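Local coordinates for protein putative mandelate racemase (Bordetella bronchiseptica, PDB 3OZY) that is of unknown function but, as an enolase superfamily member, probably uses magnesium to help abstract a proton alpha to a carboxylate of an acid-sugar substrate, at residues A213-L218 with T246-A251; T47-P52 with I365-V370; D67-Q72 with H86-G91; T285-I290 with L299-H304. One frame throughout, in Å; residues are numbered along the deposited sequence. Where two conformers were deposited one is given.

Contact 1 of 4, residues A213-L218 with T246-A251; sequences AMLRIL and TPVRIA
In the beta/alpha-barrel of the enolase superfamily, Leu215 and Leu218 on one side of helix 208-220 rest against Thr246 and Val248, the turn that leads into barrel strand 249-252. Leu215 does most of the reaching. Its CG stands anti to the backbone N (chi1 178°), which carries CD1 out to the turn, where it lies 3.8 Å from Val248 CB; the two side chains run antiparallel alongside one another. The same CD1 meets Thr246 tip to tip, 3.8 Å from OG1, so one methyl touches both Thr246 and Val248. At Leu218, one turn further along the helix, the backbone C lies 3.8 Å from Val248 CG2, and Leu218 CB is 4.2 Å from the same methyl. The contact is largely apolar and mostly buried, with no hydrogen bond from helix to turn. Leu218 also packs on Phe226 of the adjacent barrel strand and on Leu185 of helix 178-192, while Ile250 N is bound by the carboxylate of Asp272. The turn itself is stiffened from within: Thr246 OG1 accepts from Val248 N at 3.0 Å, with an N-H...O angle of 149°, closing an ST turn.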
loop_
_atom_site.group_PDB
_atom_site.type_symbol
_atom_site.label_atom_id
_atom_site.label_comp_id
_atom_site.label_asym_id
_atom_site.label_seq_id
_atom_site.Cartn_x
_atom_site.Cartn_y
_atom_site.Cartn_z
ATOM N N ALA A 213 -26.314 0.468 13.581
ATOM C CA ALA A 213 -27.309 1.404 14.100
ATOM C C ALA A 213 -27.548 2.507 13.073
ATOM O O ALA A 213 -28.696 2.890 12.816
ATOM C CB ALA A 213 -26.844 1.991 15.421
ATOM N N MET A 214 -26.479 3.014 12.474
ATOM C CA MET A 214 -26.668 4.080 11.504
ATOM C C MET A 214 -27.396 3.577 10.259
ATOM O O MET A 214 -28.267 4.271 9.729
ATOM C CB MET A 214 -25.342 4.730 11.128
ATOM C CG MET A 214 -25.546 5.916 10.216
ATOM S SD MET A 214 -24.056 6.875 9.919
ATOM C CE MET A 214 -23.826 7.668 11.507
ATOM N N LEU A 215 -27.058 2.373 9.797
ATOM C CA LEU A 215 -27.717 1.810 8.613
ATOM C C LEU A 215 -29.246 1.819 8.756
ATOM O O LEU A 215 -29.977 2.081 7.789
ATOM C CB LEU A 215 -27.201 0.394 8.332
ATOM C CG LEU A 215 -27.825 -0.337 7.146
ATOM C CD1 LEU A 215 -27.619 0.431 5.829
ATOM C CD2 LEU A 215 -27.235 -1.745 7.045
ATOM N N ARG A 216 -29.746 1.551 9.958
ATOM C CA ARG A 216 -31.195 1.603 10.190
ATOM C C ARG A 216 -31.760 2.986 9.869
ATOM O O ARG A 216 -32.828 3.115 9.268
ATOM C CB ARG A 216 -31.525 1.232 11.639
ATOM C CG ARG A 216 -31.329 -0.243 11.947
ATOM C CD ARG A 216 -31.373 -0.483 13.442
ATOM N NE ARG A 216 -31.362 -1.908 13.747
ATOM C CZ ARG A 216 -31.395 -2.399 14.980
ATOM N NH1 ARG A 216 -31.409 -1.587 16.029
ATOM N NH2 ARG A 216 -31.393 -3.709 15.165
ATOM N N ILE A 217 -31.036 4.019 10.302
ATOM C CA ILE A 217 -31.390 5.411 10.031
ATOM C C ILE A 217 -31.359 5.682 8.533
ATOM O O ILE A 217 -32.290 6.267 7.968
ATOM C CB ILE A 217 -30.404 6.385 10.717
ATOM C CG1 ILE A 217 -30.400 6.170 12.236
ATOM C CG2 ILE A 217 -30.736 7.838 10.358
ATOM C CD1 ILE A 217 -31.740 6.417 12.888
ATOM N N LEU A 218 -30.278 5.254 7.884
ATOM C CA LEU A 218 -30.106 5.492 6.446
ATOM C C LEU A 218 -31.243 4.845 5.665
ATOM O O LEU A 218 -31.740 5.389 4.676
ATOM C CB LEU A 218 -28.763 4.959 5.939
ATOM C CG LEU A 218 -27.526 5.369 6.740
ATOM C CD1 LEU A 218 -26.279 4.915 5.978
ATOM C CD2 LEU A 218 -27.471 6.855 7.035
ATOM N N THR A 246 -30.980 -4.296 3.199
ATOM C CA THR A 246 -31.691 -3.037 3.014
ATOM C C THR A 246 -31.508 -2.528 1.591
ATOM O O THR A 246 -30.640 -3.000 0.863
ATOM C CB THR A 246 -31.187 -1.931 3.967
ATOM O OG1 THR A 246 -29.932 -1.419 3.498
ATOM C CG2 THR A 246 -31.066 -2.429 5.414
ATOM N N PRO A 247 -32.336 -1.561 1.182
ATOM C CA PRO A 247 -32.130 -0.941 -0.132
ATOM C C PRO A 247 -30.966 0.049 -0.163
ATOM O O PRO A 247 -30.729 0.649 -1.213
ATOM C CB PRO A 247 -33.457 -0.209 -0.389
ATOM C CG PRO A 247 -34.454 -0.900 0.520
ATOM C CD PRO A 247 -33.655 -1.235 1.745
ATOM N N VAL A 248 -30.262 0.219 0.954
ATOM C CA VAL A 248 -29.116 1.128 0.993
ATOM C C VAL A 248 -27.871 0.386 0.521
ATOM O O VAL A 248 -27.520 -0.661 1.072
ATOM C CB VAL A 248 -28.863 1.665 2.427
ATOM C CG1 VAL A 248 -27.721 2.673 2.432
ATOM C CG2 VAL A 248 -30.119 2.302 3.015
ATOM N N ARG A 249 -27.214 0.910 -0.510
ATOM C CA ARG A 249 -26.024 0.264 -1.059
ATOM C C ARG A 249 -24.825 0.448 -0.137
ATOM O O ARG A 249 -24.619 1.544 0.392
ATOM C CB ARG A 249 -25.703 0.870 -2.421
ATOM C CG ARG A 249 -26.786 0.663 -3.459
ATOM C CD ARG A 249 -26.740 1.748 -4.540
ATOM N NE ARG A 249 -27.834 1.579 -5.495
ATOM C CZ ARG A 249 -29.080 1.973 -5.272
ATOM N NH1 ARG A 249 -29.387 2.595 -4.141
ATOM N NH2 ARG A 249 -30.022 1.758 -6.189
ATOM N N ILE A 250 -24.034 -0.606 0.045
ATOM C CA ILE A 250 -22.767 -0.489 0.757
ATOM C C ILE A 250 -21.676 -0.152 -0.266
ATOM O O ILE A 250 -21.438 -0.914 -1.215
ATOM C CB ILE A 250 -22.441 -1.780 1.538
ATOM C CG1 ILE A 250 -23.589 -2.127 2.498
ATOM C CG2 ILE A 250 -21.108 -1.659 2.291
ATOM C CD1 ILE A 250 -23.997 -0.986 3.433
ATOM N N ALA A 251 -21.038 1.006 -0.093
ATOM C CA ALA A 251 -20.079 1.532 -1.060
ATOM C C ALA A 251 -18.715 1.740 -0.429
ATOM O O ALA A 251 -18.613 2.217 0.698
ATOM C CB ALA A 251 -20.592 2.868 -1.611
#

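Contact 2 of 4, residues T47-P52 with I365-V370; sequences TGVGSP and IDWDFV
Ile365 opens the segment by laying its CG1 against Val49, with CG1 4.2 Å from Val49 CG2. Its other branch turns back on its own segment: Ile365 CG2 sits over the centre of the Trp367 ring, 3.7 Å above the plane, and so props the indole from one face. Asp366 follows as the N-cap of helix 367-372. Its OD1 accepts from Phe369 N at 3.0 Å, and the donor comes from well above the carboxylate plane; a weaker bond to the same oxygen arrives from Asp368 N. Trp367, the first helical residue, brings its six-membered ring up to Val49. CG lies anti to the carbonyl carbon (chi1 -69°), and the approach is oblique, with CZ2 4.1 Å from Val49 CG1. The two methyls of a single valine therefore serve two partners, CG2 the isoleucine and CG1 the tryptophan. Strand 48-50 is an outer strand of the three-stranded antiparallel sheet in the N-terminal domain of the mandelate racemase fold, so this C-terminal helix folds back onto that domain more than 300 residues later. Phe369, further along, stacks its ring with His373 and packs on Thr15 of strand 5-16. Val370 N closes the first helical turn on Asp366 O, and its side chain touches Leu13 of strand 5-16 and Leu37 of strand 32-42, which Trp367 also meets.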
loop_
_atom_site.group_PDB
_atom_site.type_symbol
_atom_site.label_atom_id
_atom_site.label_comp_id
_atom_site.label_asym_id
_atom_site.label_seq_id
_atom_site.Cartn_x
_atom_site.Cartn_y
_atom_site.Cartn_z
ATOM N N THR A 47 2.211 15.329 -25.959
ATOM C CA THR A 47 2.278 15.318 -24.502
ATOM C C THR A 47 0.963 14.845 -23.900
ATOM O O THR A 47 -0.105 15.171 -24.407
ATOM C CB THR A 47 2.589 16.729 -23.970
ATOM O OG1 THR A 47 3.861 17.154 -24.474
ATOM C CG2 THR A 47 2.629 16.741 -22.450
ATOM N N GLY A 48 1.048 14.060 -22.827
ATOM C CA GLY A 48 -0.132 13.710 -22.051
ATOM C C GLY A 48 -0.003 14.210 -20.626
ATOM O O GLY A 48 1.101 14.293 -20.094
ATOM N N VAL A 49 -1.128 14.545 -20.003
ATOM C CA VAL A 49 -1.128 14.951 -18.598
ATOM C C VAL A 49 -2.060 14.074 -17.764
ATOM O O VAL A 49 -2.981 13.434 -18.289
ATOM C CB VAL A 49 -1.514 16.444 -18.402
ATOM C CG1 VAL A 49 -0.528 17.360 -19.123
ATOM C CG2 VAL A 49 -2.938 16.709 -18.866
ATOM N N GLY A 50 -1.803 14.050 -16.460
ATOM C CA GLY A 50 -2.589 13.240 -15.546
ATOM C C GLY A 50 -2.468 13.735 -14.121
ATOM O O GLY A 50 -1.793 14.729 -13.846
ATOM N N SER A 51 -3.134 13.038 -13.204
ATOM C CA SER A 51 -3.072 13.351 -11.777
ATOM C C SER A 51 -3.230 12.064 -10.985
ATOM O O SER A 51 -4.120 11.269 -11.289
ATOM C CB SER A 51 -4.209 14.292 -11.374
ATOM O OG SER A 51 -4.291 14.379 -9.958
ATOM N N PRO A 52 -2.387 11.864 -9.960
ATOM C CA PRO A 52 -2.481 10.713 -9.045
ATOM C C PRO A 52 -3.322 11.004 -7.798
ATOM O O PRO A 52 -3.139 10.351 -6.769
ATOM C CB PRO A 52 -1.027 10.504 -8.626
ATOM C CG PRO A 52 -0.505 11.933 -8.566
ATOM C CD PRO A 52 -1.127 12.607 -9.768
ATOM N N ILE A 365 -4.833 22.793 -20.388
ATOM C CA ILE A 365 -4.258 23.216 -19.112
ATOM C C ILE A 365 -3.833 24.683 -19.187
ATOM O O ILE A 365 -3.238 25.114 -20.181
ATOM C CB ILE A 365 -3.008 22.385 -18.751
ATOM C CG1 ILE A 365 -3.368 20.914 -18.505
ATOM C CG2 ILE A 365 -2.290 22.985 -17.543
ATOM C CD1 ILE A 365 -4.249 20.684 -17.299
ATOM N N ASP A 366 -4.125 25.445 -18.137
ATOM C CA ASP A 366 -3.619 26.816 -18.030
ATOM C C ASP A 366 -2.235 26.740 -17.405
ATOM O O ASP A 366 -2.094 26.657 -16.183
ATOM C CB ASP A 366 -4.550 27.681 -17.175
ATOM C CG ASP A 366 -4.092 29.134 -17.078
ATOM O OD1 ASP A 366 -2.903 29.420 -17.329
ATOM O OD2 ASP A 366 -4.929 29.989 -16.727
ATOM N N TRP A 367 -1.210 26.764 -18.249
ATOM C CA TRP A 367 0.156 26.596 -17.771
ATOM C C TRP A 367 0.661 27.803 -16.979
ATOM O O TRP A 367 1.586 27.681 -16.182
ATOM C CB TRP A 367 1.093 26.217 -18.921
ATOM C CG TRP A 367 0.817 24.825 -19.438
ATOM C CD1 TRP A 367 0.096 24.488 -20.547
ATOM C CD2 TRP A 367 1.241 23.589 -18.845
ATOM N NE1 TRP A 367 0.055 23.119 -20.688
ATOM C CE2 TRP A 367 0.748 22.545 -19.656
ATOM C CE3 TRP A 367 1.988 23.264 -17.707
ATOM C CZ2 TRP A 367 0.982 21.202 -19.371
ATOM C CZ3 TRP A 367 2.224 21.928 -17.427
ATOM C CH2 TRP A 367 1.723 20.914 -18.258
ATOM N N ASP A 368 0.035 28.960 -17.176
ATOM C CA ASP A 368 0.362 30.115 -16.350
ATOM C C ASP A 368 -0.119 29.870 -14.919
ATOM O O ASP A 368 0.589 30.167 -13.955
ATOM C CB ASP A 368 -0.252 31.396 -16.924
ATOM C CG ASP A 368 0.344 31.778 -18.269
ATOM O OD1 ASP A 368 1.526 31.461 -18.511
ATOM O OD2 ASP A 368 -0.373 32.398 -19.080
ATOM N N PHE A 369 -1.323 29.319 -14.781
ATOM C CA PHE A 369 -1.824 28.950 -13.465
ATOM C C PHE A 369 -0.881 27.934 -12.810
ATOM O O PHE A 369 -0.512 28.082 -11.649
ATOM C CB PHE A 369 -3.254 28.407 -13.555
ATOM C CG PHE A 369 -3.767 27.845 -12.262
ATOM C CD1 PHE A 369 -4.442 28.649 -11.361
ATOM C CD2 PHE A 369 -3.554 26.512 -11.940
ATOM C CE1 PHE A 369 -4.902 28.135 -10.165
ATOM C CE2 PHE A 369 -4.009 25.995 -10.736
ATOM C CZ PHE A 369 -4.685 26.806 -9.854
ATOM N N VAL A 370 -0.475 26.914 -13.565
ATOM C CA VAL A 370 0.453 25.910 -13.052
ATOM C C VAL A 370 1.728 26.561 -12.523
ATOM O O VAL A 370 2.146 26.314 -11.394
ATOM C CB VAL A 370 0.800 24.864 -14.137
ATOM C CG1 VAL A 370 1.911 23.935 -13.664
ATOM C CG2 VAL A 370 -0.450 24.068 -14.516
#

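Contact 3 of 4, residues D67-Q72 with H86-G91; sequences DVIGPQ and HKVFHG. With MG (magnesium ion), chain D.
Lys87 and Gln72 meet where two helices of the N-terminal domain pass at 133°, their segment axes 9.7 Å apart. The lysine chain is extended throughout, starting with CG anti to the backbone N, and this full length brings NZ to Gln72 O, a hydrogen bond of 2.8 Å. The donor is tilted 27° from the carbonyl plane. Gln72 takes a different shape: its chain bends at chi2 (-61°), which sets the amide slantwise across the lysine chain, OE1 3.5 Å from Lys87 CE. One backbone oxygen and one side-chain oxygen thus border the same methylene, and NZ is held further by a salt bridge to Glu76. Next to this polar pair the contact is apolar. Val88 crosses Ile69 at about a right angle, with its CG1 3.9 Å from Ile69 CG1, while CG2 rests 4.0 Å from Gln72 CB. The opposite flank of helix 81-97 carries a metal. His86 and His90, one turn apart, bind a magnesium ion through His86 ND1 (2.1 Å) and His90 NE2 (2.2 Å), and a water is a third ligand, 2.5 Å from the ion. The Phe89 ring places CD2 over the centre of the His90 ring. The second subunit, another copy of the protein, lies beside helix 81-97, its Met387 against His86 and its Gly386 against His90. Helix 102-122 covers the apolar side, with Met107 touching both Ile69 and Val88.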
loop_
_atom_site.group_PDB
_atom_site.type_symbol
_atom_site.label_atom_id
_atom_site.label_comp_id
_atom_site.label_asym_id
_atom_site.label_seq_id
_atom_site.Cartn_x
_atom_site.Cartn_y
_atom_site.Cartn_z
ATOM N N ASP A 67 11.183 9.161 -10.520
ATOM C CA ASP A 67 12.420 8.421 -10.260
ATOM C C ASP A 67 12.240 6.927 -9.991
ATOM O O ASP A 67 13.226 6.181 -9.950
ATOM C CB ASP A 67 13.170 9.079 -9.097
ATOM C CG ASP A 67 13.484 10.533 -9.365
ATOM O OD1 ASP A 67 14.193 10.817 -10.353
ATOM O OD2 ASP A 67 13.006 11.394 -8.601
ATOM N N VAL A 68 11.002 6.484 -9.795
ATOM C CA VAL A 68 10.729 5.058 -9.652
ATOM C C VAL A 68 9.989 4.565 -10.890
ATOM O O VAL A 68 10.457 3.665 -11.583
ATOM C CB VAL A 68 9.949 4.738 -8.358
ATOM C CG1 VAL A 68 9.704 3.235 -8.242
ATOM C CG2 VAL A 68 10.720 5.226 -7.139
ATOM N N ILE A 69 8.854 5.177 -11.201
ATOM C CA ILE A 69 8.095 4.801 -12.380
ATOM C C ILE A 69 8.746 5.321 -13.669
ATOM O O ILE A 69 8.904 4.572 -14.636
ATOM C CB ILE A 69 6.646 5.312 -12.269
ATOM C CG1 ILE A 69 5.951 4.642 -11.080
ATOM C CG2 ILE A 69 5.901 5.087 -13.577
ATOM C CD1 ILE A 69 4.654 5.344 -10.646
ATOM N N GLY A 70 9.128 6.597 -13.670
ATOM C CA GLY A 70 9.681 7.250 -14.846
ATOM C C GLY A 70 10.740 6.467 -15.611
ATOM O O GLY A 70 10.634 6.303 -16.828
ATOM N N PRO A 71 11.768 5.971 -14.906
ATOM C CA PRO A 71 12.837 5.239 -15.598
ATOM C C PRO A 71 12.339 4.010 -16.363
ATOM O O PRO A 71 12.988 3.609 -17.328
ATOM C CB PRO A 71 13.772 4.838 -14.455
ATOM C CG PRO A 71 13.590 5.947 -13.457
ATOM C CD PRO A 71 12.110 6.242 -13.500
ATOM N N GLN A 72 11.218 3.425 -15.953
ATOM C CA GLN A 72 10.658 2.282 -16.671
ATOM C C GLN A 72 9.976 2.691 -17.969
ATOM O O GLN A 72 9.662 1.838 -18.801
ATOM C CB GLN A 72 9.648 1.533 -15.801
ATOM C CG GLN A 72 10.224 1.014 -14.498
ATOM C CD GLN A 72 11.349 0.024 -14.724
ATOM O OE1 GLN A 72 11.250 -0.873 -15.569
ATOM N NE2 GLN A 72 12.428 0.181 -13.973
ATOM N N HIS A 86 1.927 -3.095 -16.759
ATOM C CA HIS A 86 2.475 -4.301 -16.158
ATOM C C HIS A 86 3.981 -4.240 -15.965
ATOM O O HIS A 86 4.498 -4.713 -14.947
ATOM C CB HIS A 86 1.989 -5.521 -16.938
ATOM C CG HIS A 86 0.512 -5.703 -16.822
ATOM N ND1 HIS A 86 -0.060 -6.472 -15.835
ATOM C CD2 HIS A 86 -0.516 -5.128 -17.490
ATOM C CE1 HIS A 86 -1.374 -6.412 -15.934
ATOM N NE2 HIS A 86 -1.679 -5.596 -16.925
ATOM N N LYS A 87 4.680 -3.600 -16.894
ATOM C CA LYS A 87 6.108 -3.396 -16.733
ATOM C C LYS A 87 6.372 -2.643 -15.425
ATOM O O LYS A 87 7.267 -2.998 -14.651
ATOM C CB LYS A 87 6.671 -2.608 -17.919
ATOM C CG LYS A 87 8.170 -2.425 -17.841
ATOM C CD LYS A 87 8.721 -1.560 -18.958
ATOM C CE LYS A 87 10.245 -1.556 -18.873
ATOM N NZ LYS A 87 10.876 -0.522 -19.738
ATOM N N VAL A 88 5.583 -1.606 -15.172
ATOM C CA VAL A 88 5.770 -0.780 -13.981
ATOM C C VAL A 88 5.344 -1.499 -12.698
ATOM O O VAL A 88 6.063 -1.482 -11.693
ATOM C CB VAL A 88 5.018 0.554 -14.140
ATOM C CG1 VAL A 88 4.923 1.304 -12.812
ATOM C CG2 VAL A 88 5.696 1.417 -15.201
ATOM N N PHE A 89 4.185 -2.150 -12.736
ATOM C CA PHE A 89 3.667 -2.824 -11.544
ATOM C C PHE A 89 4.577 -3.956 -11.069
ATOM O O PHE A 89 4.944 -4.026 -9.896
ATOM C CB PHE A 89 2.247 -3.346 -11.810
ATOM C CG PHE A 89 1.617 -4.061 -10.635
ATOM C CD1 PHE A 89 0.926 -3.352 -9.658
ATOM C CD2 PHE A 89 1.672 -5.445 -10.543
ATOM C CE1 PHE A 89 0.336 -4.010 -8.585
ATOM C CE2 PHE A 89 1.089 -6.110 -9.471
ATOM C CZ PHE A 89 0.412 -5.391 -8.493
ATOM N N HIS A 90 4.931 -4.849 -11.989
ATOM C CA HIS A 90 5.750 -6.009 -11.643
ATOM C C HIS A 90 7.227 -5.658 -11.512
ATOM O O HIS A 90 7.949 -6.276 -10.724
ATOM C CB HIS A 90 5.564 -7.128 -12.671
ATOM C CG HIS A 90 4.170 -7.657 -12.715
ATOM N ND1 HIS A 90 3.641 -8.424 -11.700
ATOM C CD2 HIS A 90 3.186 -7.510 -13.631
ATOM C CE1 HIS A 90 2.392 -8.734 -11.993
ATOM N NE2 HIS A 90 2.092 -8.192 -13.158
ATOM N N GLY A 91 7.675 -4.667 -12.274
ATOM C CA GLY A 91 9.078 -4.294 -12.248
ATOM C C GLY A 91 9.469 -3.534 -10.998
ATOM O O GLY A 91 10.558 -3.744 -10.462
HETATM MG MG MG D . 0.489 -8.218 -14.740
HETATM O O HOH W 1 12.745 2.256 -19.894
HETATM O O HOH W 2 1.473 -9.586 -16.517
#

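Contact 4 of 4, residues T285-I290 with L299-H304; sequences TEALAI and LAWNPH
Trp301 takes both contacts of helix 284-296 on its indole: Ala287 CB lies 4.1 Å from CZ2 and Ile290 CG2 lies 4.3 Å from CD1. Both methyls approach obliquely, Ala287 at the six-membered and Ile290 at the five-membered ring. Placing CG anti to the backbone N (chi1 173°) carries the indole from strand 300-301 to the helix. The closer packing is within the tryptophan's own segment, where Pro303 CD sits over the ring centre, 3.6 Å above one face. NE1 is fixed as well, donating to Ala276 O, so the ring is held both by contact and by a polar bond. Helix and strand are the last two elements of a beta-alpha-beta unit that starts at strand 273-274, a repeating step of the beta/alpha-barrel. Leu318 of helix 309-321 packs on Ala287 and Trp301 alike. The backbones lie 7.6 Å apart between Ile290 CA and Trp301 CA and 8.5 Å between Ala287 CA and Pro303 CA. The looser side is that of Leu288, which is partly exposed and points away from the strand. Past the strand end, His304 ND1 bonds to Asp277 OD2 and its side chain touches the magnesium ligand Glu254, consistent with the His-Asp pair on the seventh and sixth strands of mandelate racemase.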
loop_
_atom_site.group_PDB
_atom_site.type_symbol
_atom_site.label_atom_id
_atom_site.label_comp_id
_atom_site.label_asym_id
_atom_site.label_seq_id
_atom_site.Cartn_x
_atom_site.Cartn_y
_atom_site.Cartn_z
ATOM N N THR A 285 -6.610 2.336 -17.123
ATOM C CA THR A 285 -6.461 0.924 -17.475
ATOM C C THR A 285 -7.070 0.010 -16.406
ATOM O O THR A 285 -7.815 -0.928 -16.709
ATOM C CB THR A 285 -4.981 0.588 -17.681
ATOM O OG1 THR A 285 -4.444 1.471 -18.675
ATOM C CG2 THR A 285 -4.796 -0.863 -18.125
ATOM N N GLU A 286 -6.777 0.311 -15.150
ATOM C CA GLU A 286 -7.244 -0.527 -14.055
ATOM C C GLU A 286 -8.729 -0.288 -13.732
ATOM O O GLU A 286 -9.477 -1.238 -13.475
ATOM C CB GLU A 286 -6.360 -0.322 -12.824
ATOM C CG GLU A 286 -6.583 -1.344 -11.709
ATOM C CD GLU A 286 -6.100 -2.746 -12.059
ATOM O OE1 GLU A 286 -5.566 -2.968 -13.169
ATOM O OE2 GLU A 286 -6.274 -3.643 -11.210
ATOM N N ALA A 287 -9.168 0.966 -13.759
ATOM C CA ALA A 287 -10.580 1.256 -13.515
ATOM C C ALA A 287 -11.485 0.588 -14.549
ATOM O O ALA A 287 -12.585 0.145 -14.215
ATOM C CB ALA A 287 -10.826 2.765 -13.487
ATOM N N LEU A 288 -11.034 0.516 -15.801
ATOM C CA LEU A 288 -11.796 -0.177 -16.837
ATOM C C LEU A 288 -12.062 -1.622 -16.436
ATOM O O LEU A 288 -13.180 -2.134 -16.600
ATOM C CB LEU A 288 -11.051 -0.162 -18.170
ATOM C CG LEU A 288 -11.072 1.162 -18.926
ATOM C CD1 LEU A 288 -10.091 1.078 -20.085
ATOM C CD2 LEU A 288 -12.479 1.474 -19.422
ATOM N N ALA A 289 -11.033 -2.283 -15.921
ATOM C CA ALA A 289 -11.149 -3.684 -15.539
ATOM C C ALA A 289 -12.067 -3.820 -14.327
ATOM O O ALA A 289 -12.870 -4.752 -14.245
ATOM C CB ALA A 289 -9.779 -4.246 -15.230
ATOM N N ILE A 290 -11.954 -2.890 -13.385
ATOM C CA ILE A 290 -12.776 -2.933 -12.178
ATOM C C ILE A 290 -14.245 -2.698 -12.516
ATOM O O ILE A 290 -15.125 -3.384 -11.992
ATOM C CB ILE A 290 -12.252 -1.947 -11.113
ATOM C CG1 ILE A 290 -10.866 -2.385 -10.647
ATOM C CG2 ILE A 290 -13.204 -1.892 -9.925
ATOM C CD1 ILE A 290 -10.121 -1.321 -9.867
ATOM N N LEU A 299 -23.044 -5.918 -9.799
ATOM C CA LEU A 299 -22.814 -4.815 -8.875
ATOM C C LEU A 299 -22.554 -3.543 -9.677
ATOM O O LEU A 299 -22.487 -3.577 -10.903
ATOM C CB LEU A 299 -21.616 -5.134 -7.977
ATOM C CG LEU A 299 -21.719 -6.458 -7.213
ATOM C CD1 LEU A 299 -20.407 -6.736 -6.484
ATOM C CD2 LEU A 299 -22.891 -6.470 -6.251
ATOM N N ALA A 300 -22.388 -2.421 -8.986
ATOM C CA ALA A 300 -22.208 -1.139 -9.649
ATOM C C ALA A 300 -20.787 -0.629 -9.459
ATOM O O ALA A 300 -20.153 -0.917 -8.446
ATOM C CB ALA A 300 -23.207 -0.119 -9.089
ATOM N N TRP A 301 -20.290 0.113 -10.449
ATOM C CA TRP A 301 -19.067 0.903 -10.306
ATOM C C TRP A 301 -19.445 2.370 -10.438
ATOM O O TRP A 301 -19.985 2.778 -11.467
ATOM C CB TRP A 301 -18.026 0.535 -11.366
ATOM C CG TRP A 301 -16.827 1.439 -11.367
ATOM C CD1 TRP A 301 -15.845 1.507 -10.414
ATOM C CD2 TRP A 301 -16.485 2.413 -12.364
ATOM N NE1 TRP A 301 -14.909 2.463 -10.763
ATOM C CE2 TRP A 301 -15.281 3.028 -11.955
ATOM C CE3 TRP A 301 -17.076 2.822 -13.561
ATOM C CZ2 TRP A 301 -14.668 4.034 -12.698
ATOM C CZ3 TRP A 301 -16.462 3.820 -14.296
ATOM C CH2 TRP A 301 -15.270 4.410 -13.863
ATOM N N ASN A 302 -19.188 3.134 -9.376
ATOM C CA ASN A 302 -19.422 4.580 -9.329
ATOM C C ASN A 302 -18.170 5.141 -8.670
ATOM O O ASN A 302 -18.014 5.045 -7.453
ATOM C CB ASN A 302 -20.653 4.919 -8.476
ATOM C CG ASN A 302 -21.936 4.340 -9.031
ATOM O OD1 ASN A 302 -22.491 3.387 -8.488
ATOM N ND2 ASN A 302 -22.419 4.918 -10.117
ATOM N N PRO A 303 -17.242 5.696 -9.470
ATOM C CA PRO A 303 -15.927 6.042 -8.921
ATOM C C PRO A 303 -15.955 7.206 -7.941
ATOM O O PRO A 303 -16.761 8.127 -8.066
ATOM C CB PRO A 303 -15.126 6.458 -10.160
ATOM C CG PRO A 303 -16.169 6.914 -11.124
ATOM C CD PRO A 303 -17.302 5.937 -10.922
ATOM N N HIS A 304 -15.043 7.153 -6.981
ATOM C CA HIS A 304 -14.580 8.348 -6.303
ATOM C C HIS A 304 -13.813 9.185 -7.338
ATOM O O HIS A 304 -13.109 8.630 -8.190
ATOM C CB HIS A 304 -13.656 7.908 -5.161
ATOM C CG HIS A 304 -12.885 9.022 -4.525
ATOM N ND1 HIS A 304 -11.704 9.501 -5.048
ATOM C CD2 HIS A 304 -13.106 9.719 -3.387
ATOM C CE1 HIS A 304 -11.241 10.467 -4.270
ATOM N NE2 HIS A 304 -12.072 10.614 -3.251
#

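How the contacts relate
Contacts 1 and 4 both reach the curled barrel sheet, one through strand 249-252 and the other through strand 300-301; their centres are 22 Å apart and they come in series along the chain. Each has a side chain, Leu218 or Trp301, about 13 Å from a bound magnesium ion, and Asp201, Glu227 and Glu254 form a metal site in the barrel. Contact 3 lies in the N-terminal domain and bears a separate magnesium site of His86 and His90; its nearest atoms come within about 6 Å of contact 4. Contact 2 joins strand 48-50 of the N-terminal domain to helix 367-372 near the C terminus, enclosing the other three along the sequence, and its centre is 39 Å from that of contact 1.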